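Local coordinates for protein possible thiol-disulfide isomerase (Cytophaga hutchinsonii, PDB 3HCZ) that probably acts as a thiol-disulfide oxidoreductase or isomerase with a thioredoxin-like fold, although its function has not been established, at residues Gly44-Trp57 against Lys81-Asn93. Residues are numbered along the deposited sequence; the frame is centred on the assembly and turned at random.
Sequences GHCQQETPKLYDWW and KFIRSKKIGGWLN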
loop_
_atom_site.group_PDB
_atom_site.type_symbol
_atom_site.label_atom_id
_atom_site.label_comp_id
_atom_site.label_asym_id
_atom_site.label_seq_id
_atom_site.Cartn_x
_atom_site.Cartn_y
_atom_site.Cartn_z
ATOM N N GLY A 44 15.044 6.996 4.613
ATOM C CA GLY A 44 16.194 6.508 5.389
ATOM C C GLY A 44 16.209 4.989 5.396
ATOM O O GLY A 44 15.153 4.347 5.350
ATOM N N HIS A 45 17.411 4.425 5.465
ATOM C CA HIS A 45 17.618 2.979 5.529
ATOM C C HIS A 45 16.929 2.344 6.766
ATOM O O HIS A 45 16.449 1.216 6.705
ATOM C CB HIS A 45 19.125 2.678 5.468
ATOM C CG HIS A 45 19.469 1.234 5.680
ATOM N ND1 HIS A 45 19.150 0.246 4.763
ATOM C CD2 HIS A 45 20.108 0.610 6.702
ATOM C CE1 HIS A 45 19.577 -0.924 5.213
ATOM N NE2 HIS A 45 20.156 -0.731 6.388
ATOM N N CYS A 46 16.831 3.100 7.858
ATOM C CA CYS A 46 16.245 2.590 9.105
ATOM C C CYS A 46 14.805 2.996 9.362
ATOM O O CYS A 46 14.320 2.870 10.487
ATOM C CB CYS A 46 17.093 3.024 10.298
ATOM S SG CYS A 46 18.646 2.172 10.203
ATOM N N GLN A 47 14.131 3.503 8.341
ATOM C CA GLN A 47 12.765 3.980 8.543
ATOM C C GLN A 47 11.948 2.828 9.132
ATOM O O GLN A 47 12.184 1.660 8.768
ATOM C CB GLN A 47 12.160 4.444 7.223
ATOM C CG GLN A 47 12.082 3.344 6.124
ATOM C CD GLN A 47 11.593 3.933 4.838
ATOM O OE1 GLN A 47 10.409 4.003 4.619
ATOM N NE2 GLN A 47 12.505 4.475 4.035
ATOM N N GLN A 48 10.984 3.145 9.994
ATOM C CA GLN A 48 10.336 2.092 10.782
ATOM C C GLN A 48 9.050 1.478 10.268
ATOM O O GLN A 48 8.856 0.274 10.416
ATOM C CB GLN A 48 10.123 2.564 12.211
ATOM C CG GLN A 48 11.451 2.776 12.891
ATOM C CD GLN A 48 12.141 1.466 13.221
ATOM O OE1 GLN A 48 13.149 1.089 12.602
ATOM N NE2 GLN A 48 11.601 0.759 14.199
ATOM N N GLU A 49 8.182 2.293 9.675
ATOM C CA GLU A 49 6.855 1.847 9.284
ATOM C C GLU A 49 6.944 0.726 8.261
ATOM O O GLU A 49 6.206 -0.275 8.344
ATOM C CB GLU A 49 6.070 2.999 8.686
ATOM C CG GLU A 49 5.740 4.082 9.690
ATOM C CD GLU A 49 6.714 5.238 9.668
ATOM O OE1 GLU A 49 7.851 5.073 9.153
ATOM O OE2 GLU A 49 6.330 6.314 10.175
ATOM N N THR A 50 7.860 0.881 7.296
ATOM C CA THR A 50 7.938 -0.093 6.196
ATOM C C THR A 50 8.233 -1.541 6.693
ATOM O O THR A 50 7.435 -2.467 6.415
ATOM C CB THR A 50 8.869 0.400 5.043
ATOM O OG1 THR A 50 8.381 1.666 4.572
ATOM C CG2 THR A 50 8.877 -0.602 3.851
ATOM N N PRO A 51 9.346 -1.751 7.435
ATOM C CA PRO A 51 9.630 -3.123 7.833
ATOM C C PRO A 51 8.645 -3.641 8.884
ATOM O O PRO A 51 8.387 -4.847 8.934
ATOM C CB PRO A 51 11.052 -3.034 8.421
ATOM C CG PRO A 51 11.199 -1.573 8.825
ATOM C CD PRO A 51 10.490 -0.862 7.717
ATOM N N LYS A 52 8.127 -2.761 9.732
ATOM C CA LYS A 52 7.152 -3.190 10.705
ATOM C C LYS A 52 5.833 -3.624 10.057
ATOM O O LYS A 52 5.194 -4.561 10.524
ATOM C CB LYS A 52 6.901 -2.101 11.745
ATOM C CG LYS A 52 8.034 -2.033 12.775
ATOM C CD LYS A 52 7.799 -0.927 13.788
ATOM C CE LYS A 52 8.792 -0.973 14.941
ATOM N NZ LYS A 52 8.509 -2.108 15.874
ATOM N N LEU A 53 5.411 -2.910 9.012
ATOM C CA LEU A 53 4.235 -3.313 8.240
ATOM C C LEU A 53 4.537 -4.666 7.592
ATOM O O LEU A 53 3.659 -5.522 7.489
ATOM C CB LEU A 53 3.891 -2.275 7.156
ATOM C CG LEU A 53 2.631 -2.619 6.336
ATOM C CD1 LEU A 53 1.365 -2.745 7.230
ATOM C CD2 LEU A 53 2.410 -1.618 5.191
ATOM N N TYR A 54 5.780 -4.854 7.154
ATOM C CA TYR A 54 6.146 -6.136 6.515
ATOM C C TYR A 54 6.018 -7.270 7.523
ATOM O O TYR A 54 5.438 -8.302 7.204
ATOM C CB TYR A 54 7.532 -6.092 5.874
ATOM C CG TYR A 54 7.807 -7.297 4.980
ATOM C CD1 TYR A 54 7.381 -7.302 3.645
ATOM C CD2 TYR A 54 8.453 -8.420 5.481
ATOM C CE1 TYR A 54 7.624 -8.430 2.812
ATOM C CE2 TYR A 54 8.707 -9.524 4.678
ATOM C CZ TYR A 54 8.276 -9.508 3.326
ATOM O OH TYR A 54 8.523 -10.590 2.520
ATOM N N ASP A 55 6.526 -7.062 8.743
ATOM C CA ASP A 55 6.405 -8.046 9.798
ATOM C C ASP A 55 4.947 -8.341 10.091
ATOM O O ASP A 55 4.582 -9.498 10.246
ATOM C CB ASP A 55 7.052 -7.563 11.088
ATOM C CG ASP A 55 8.544 -7.440 10.989
ATOM O OD1 ASP A 55 9.193 -8.111 10.147
ATOM O OD2 ASP A 55 9.080 -6.665 11.807
ATOM N N TRP A 56 4.135 -7.287 10.186
ATOM C CA TRP A 56 2.680 -7.429 10.392
ATOM C C TRP A 56 2.040 -8.258 9.254
ATOM O O TRP A 56 1.227 -9.137 9.507
ATOM C CB TRP A 56 2.008 -6.050 10.537
ATOM C CG TRP A 56 0.496 -6.148 10.626
ATOM C CD1 TRP A 56 -0.269 -6.221 11.772
ATOM C CD2 TRP A 56 -0.429 -6.213 9.526
ATOM N NE1 TRP A 56 -1.605 -6.328 11.446
ATOM C CE2 TRP A 56 -1.732 -6.337 10.081
ATOM C CE3 TRP A 56 -0.281 -6.200 8.122
ATOM C CZ2 TRP A 56 -2.882 -6.416 9.285
ATOM C CZ3 TRP A 56 -1.431 -6.290 7.325
ATOM C CH2 TRP A 56 -2.715 -6.406 7.917
ATOM N N TRP A 57 2.411 -7.937 8.009
ATOM C CA TRP A 57 1.899 -8.604 6.831
ATOM C C TRP A 57 2.256 -10.096 6.836
ATOM O O TRP A 57 1.408 -10.956 6.526
ATOM C CB TRP A 57 2.416 -7.924 5.560
ATOM C CG TRP A 57 2.006 -8.648 4.315
ATOM C CD1 TRP A 57 0.751 -8.695 3.758
ATOM C CD2 TRP A 57 2.856 -9.421 3.462
ATOM N NE1 TRP A 57 0.768 -9.503 2.617
ATOM C CE2 TRP A 57 2.049 -9.933 2.406
ATOM C CE3 TRP A 57 4.222 -9.723 3.473
ATOM C CZ2 TRP A 57 2.570 -10.730 1.386
ATOM C CZ3 TRP A 57 4.732 -10.562 2.482
ATOM C CH2 TRP A 57 3.908 -11.045 1.446
ATOM N N LYS A 81 17.543 -1.659 -3.847
ATOM C CA LYS A 81 18.511 -1.833 -2.764
ATOM C C LYS A 81 17.824 -1.960 -1.399
ATOM O O LYS A 81 18.191 -2.794 -0.562
ATOM C CB LYS A 81 19.516 -0.670 -2.738
ATOM C CG LYS A 81 20.559 -0.817 -1.626
ATOM C CD LYS A 81 21.585 0.348 -1.562
ATOM C CE LYS A 81 22.062 0.820 -2.950
ATOM N NZ LYS A 81 22.825 2.125 -2.843
ATOM N N PHE A 82 16.832 -1.124 -1.169
ATOM C CA PHE A 82 16.086 -1.216 0.072
ATOM C C PHE A 82 15.350 -2.561 0.155
ATOM O O PHE A 82 15.404 -3.224 1.197
ATOM C CB PHE A 82 15.083 -0.077 0.152
ATOM C CG PHE A 82 14.412 0.049 1.477
ATOM C CD1 PHE A 82 14.829 1.015 2.395
ATOM C CD2 PHE A 82 13.324 -0.756 1.786
ATOM C CE1 PHE A 82 14.201 1.157 3.627
ATOM C CE2 PHE A 82 12.671 -0.626 3.009
ATOM C CZ PHE A 82 13.095 0.338 3.937
ATOM N N ILE A 83 14.645 -2.941 -0.914
ATOM C CA ILE A 83 13.892 -4.224 -0.889
ATOM C C ILE A 83 14.794 -5.402 -0.519
ATOM O O ILE A 83 14.456 -6.189 0.381
ATOM C CB ILE A 83 13.132 -4.483 -2.195
ATOM C CG1 ILE A 83 12.032 -3.438 -2.319
ATOM C CG2 ILE A 83 12.617 -5.976 -2.262
ATOM C CD1 ILE A 83 11.440 -3.319 -3.719
ATOM N N ARG A 84 15.950 -5.480 -1.172
ATOM C CA ARG A 84 16.927 -6.530 -0.928
ATOM C C ARG A 84 17.508 -6.535 0.503
ATOM O O ARG A 84 17.557 -7.596 1.180
ATOM C CB ARG A 84 18.059 -6.430 -1.965
ATOM C CG ARG A 84 19.165 -7.493 -1.844
ATOM C CD ARG A 84 20.193 -7.312 -2.987
ATOM N NE ARG A 84 21.110 -8.450 -3.120
ATOM C CZ ARG A 84 22.431 -8.402 -2.917
ATOM N NH1 ARG A 84 23.028 -7.259 -2.573
ATOM N NH2 ARG A 84 23.172 -9.504 -3.065
ATOM N N SER A 85 17.950 -5.370 0.962
ATOM C CA SER A 85 18.655 -5.308 2.226
ATOM C C SER A 85 17.719 -5.440 3.421
ATOM O O SER A 85 18.056 -6.088 4.405
ATOM C CB SER A 85 19.528 -4.064 2.314
ATOM O OG SER A 85 18.739 -2.915 2.495
ATOM N N LYS A 86 16.537 -4.845 3.332
ATOM C CA LYS A 86 15.562 -4.996 4.389
ATOM C C LYS A 86 14.731 -6.277 4.232
ATOM O O LYS A 86 13.946 -6.607 5.117
ATOM C CB LYS A 86 14.655 -3.772 4.432
ATOM C CG LYS A 86 15.440 -2.456 4.506
ATOM C CD LYS A 86 16.140 -2.302 5.826
ATOM C CE LYS A 86 15.145 -2.077 6.967
ATOM N NZ LYS A 86 15.859 -1.699 8.246
ATOM N N LYS A 87 14.886 -6.985 3.108
ATOM C CA LYS A 87 14.220 -8.288 2.905
ATOM C C LYS A 87 12.709 -8.168 2.955
ATOM O O LYS A 87 12.010 -8.846 3.735
ATOM C CB LYS A 87 14.748 -9.305 3.921
ATOM C CG LYS A 87 16.211 -9.684 3.687
ATOM C CD LYS A 87 16.796 -10.058 5.008
ATOM C CE LYS A 87 17.351 -11.441 4.965
ATOM N NZ LYS A 87 18.514 -11.497 4.048
ATOM N N ILE A 88 12.187 -7.263 2.126
ATOM C CA ILE A 88 10.731 -7.050 2.042
ATOM C C ILE A 88 10.232 -7.390 0.643
ATOM O O ILE A 88 9.277 -6.808 0.148
ATOM C CB ILE A 88 10.323 -5.599 2.438
ATOM C CG1 ILE A 88 11.058 -4.562 1.536
ATOM C CG2 ILE A 88 10.619 -5.358 3.963
ATOM C CD1 ILE A 88 10.353 -3.194 1.472
ATOM N N GLY A 89 10.890 -8.356 0.005
ATOM C CA GLY A 89 10.503 -8.701 -1.366
ATOM C C GLY A 89 9.218 -9.523 -1.524
ATOM O O GLY A 89 8.746 -9.691 -2.670
ATOM N N GLY A 90 8.646 -10.027 -0.418
ATOM C CA GLY A 90 7.556 -11.008 -0.538
ATOM C C GLY A 90 6.213 -10.423 -0.961
ATOM O O GLY A 90 5.396 -11.116 -1.626
ATOM N N TRP A 91 5.952 -9.170 -0.586
ATOM C CA TRP A 91 4.666 -8.562 -0.922
ATOM C C TRP A 91 4.694 -7.899 -2.290
ATOM O O TRP A 91 5.692 -8.019 -3.006
ATOM C CB TRP A 91 4.215 -7.576 0.160
ATOM C CG TRP A 91 5.109 -6.380 0.436
ATOM C CD1 TRP A 91 6.036 -5.775 -0.390
ATOM C CD2 TRP A 91 5.065 -5.586 1.627
ATOM N NE1 TRP A 91 6.594 -4.661 0.251
ATOM C CE2 TRP A 91 6.003 -4.536 1.485
ATOM C CE3 TRP A 91 4.342 -5.690 2.827
ATOM C CZ2 TRP A 91 6.224 -3.583 2.505
ATOM C CZ3 TRP A 91 4.542 -4.736 3.823
ATOM C CH2 TRP A 91 5.483 -3.700 3.660
ATOM N N LEU A 92 3.634 -7.174 -2.651
ATOM C CA LEU A 92 3.592 -6.535 -3.994
ATOM C C LEU A 92 4.302 -5.174 -4.064
ATOM O O LEU A 92 3.659 -4.108 -4.023
ATOM C CB LEU A 92 2.175 -6.488 -4.565
ATOM C CG LEU A 92 2.012 -5.951 -5.991
ATOM C CD1 LEU A 92 3.079 -6.551 -6.958
ATOM C CD2 LEU A 92 0.582 -6.297 -6.479
ATOM N N ASN A 93 5.639 -5.216 -4.148
ATOM C CA ASN A 93 6.403 -3.996 -4.402
ATOM C C ASN A 93 6.209 -3.498 -5.828
ATOM O O ASN A 93 6.453 -4.253 -6.790
ATOM C CB ASN A 93 7.893 -4.253 -4.193
ATOM C CG ASN A 93 8.230 -4.485 -2.736
ATOM O OD1 ASN A 93 8.066 -3.580 -1.909
ATOM N ND2 ASN A 93 8.723 -5.696 -2.409
#
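Y54 turns its edge to the face of W91 in a T-shaped pair, CD1 lying 3.5 Å from CD2 of W91 with the planes at 73°. The tyrosine's own faces are covered too: I88 CA sits over one in a CH-pi contact, 3.7 Å from the ring centroid, while W57 CE3 lies against the other. A chi1 of -169° places the ring opposite the backbone N and carries OH to a weak hydrogen bond from G90 N (3.0 Å). Glycine suits position 90, since a CB would clash with that hydroxyl. W91 also sets its CB over the six-membered ring of W57, 3.6 Å from the centroid, and turns its indole edge to the same face; W57 NE1 donates to I65 O. L53 CG packs on W91 CZ3 (3.8 Å), and W91 NE1 hydrogen-bonds N93 OD1 from above the carbonyl plane. A leucine in place of W91 would probably leave Y54 without the face its edge rests on and N93 OD1 without that N-H. Near the CGHC loop, F82 CE2 meets T50 CG2 (3.9 Å). K86's bent aliphatic chain suits covering F82, CG over the ring centre, while its ammonium NZ weakly hydrogen-bonds H45 O (3.3 Å). The aromatic cluster thus joins helix 49-60, which follows the CXXC motif as in thioredoxin-fold proteins, to the link before edge strand 92-95, while F82 and K86 bring in helix 77-86, closed by a Schellman motif.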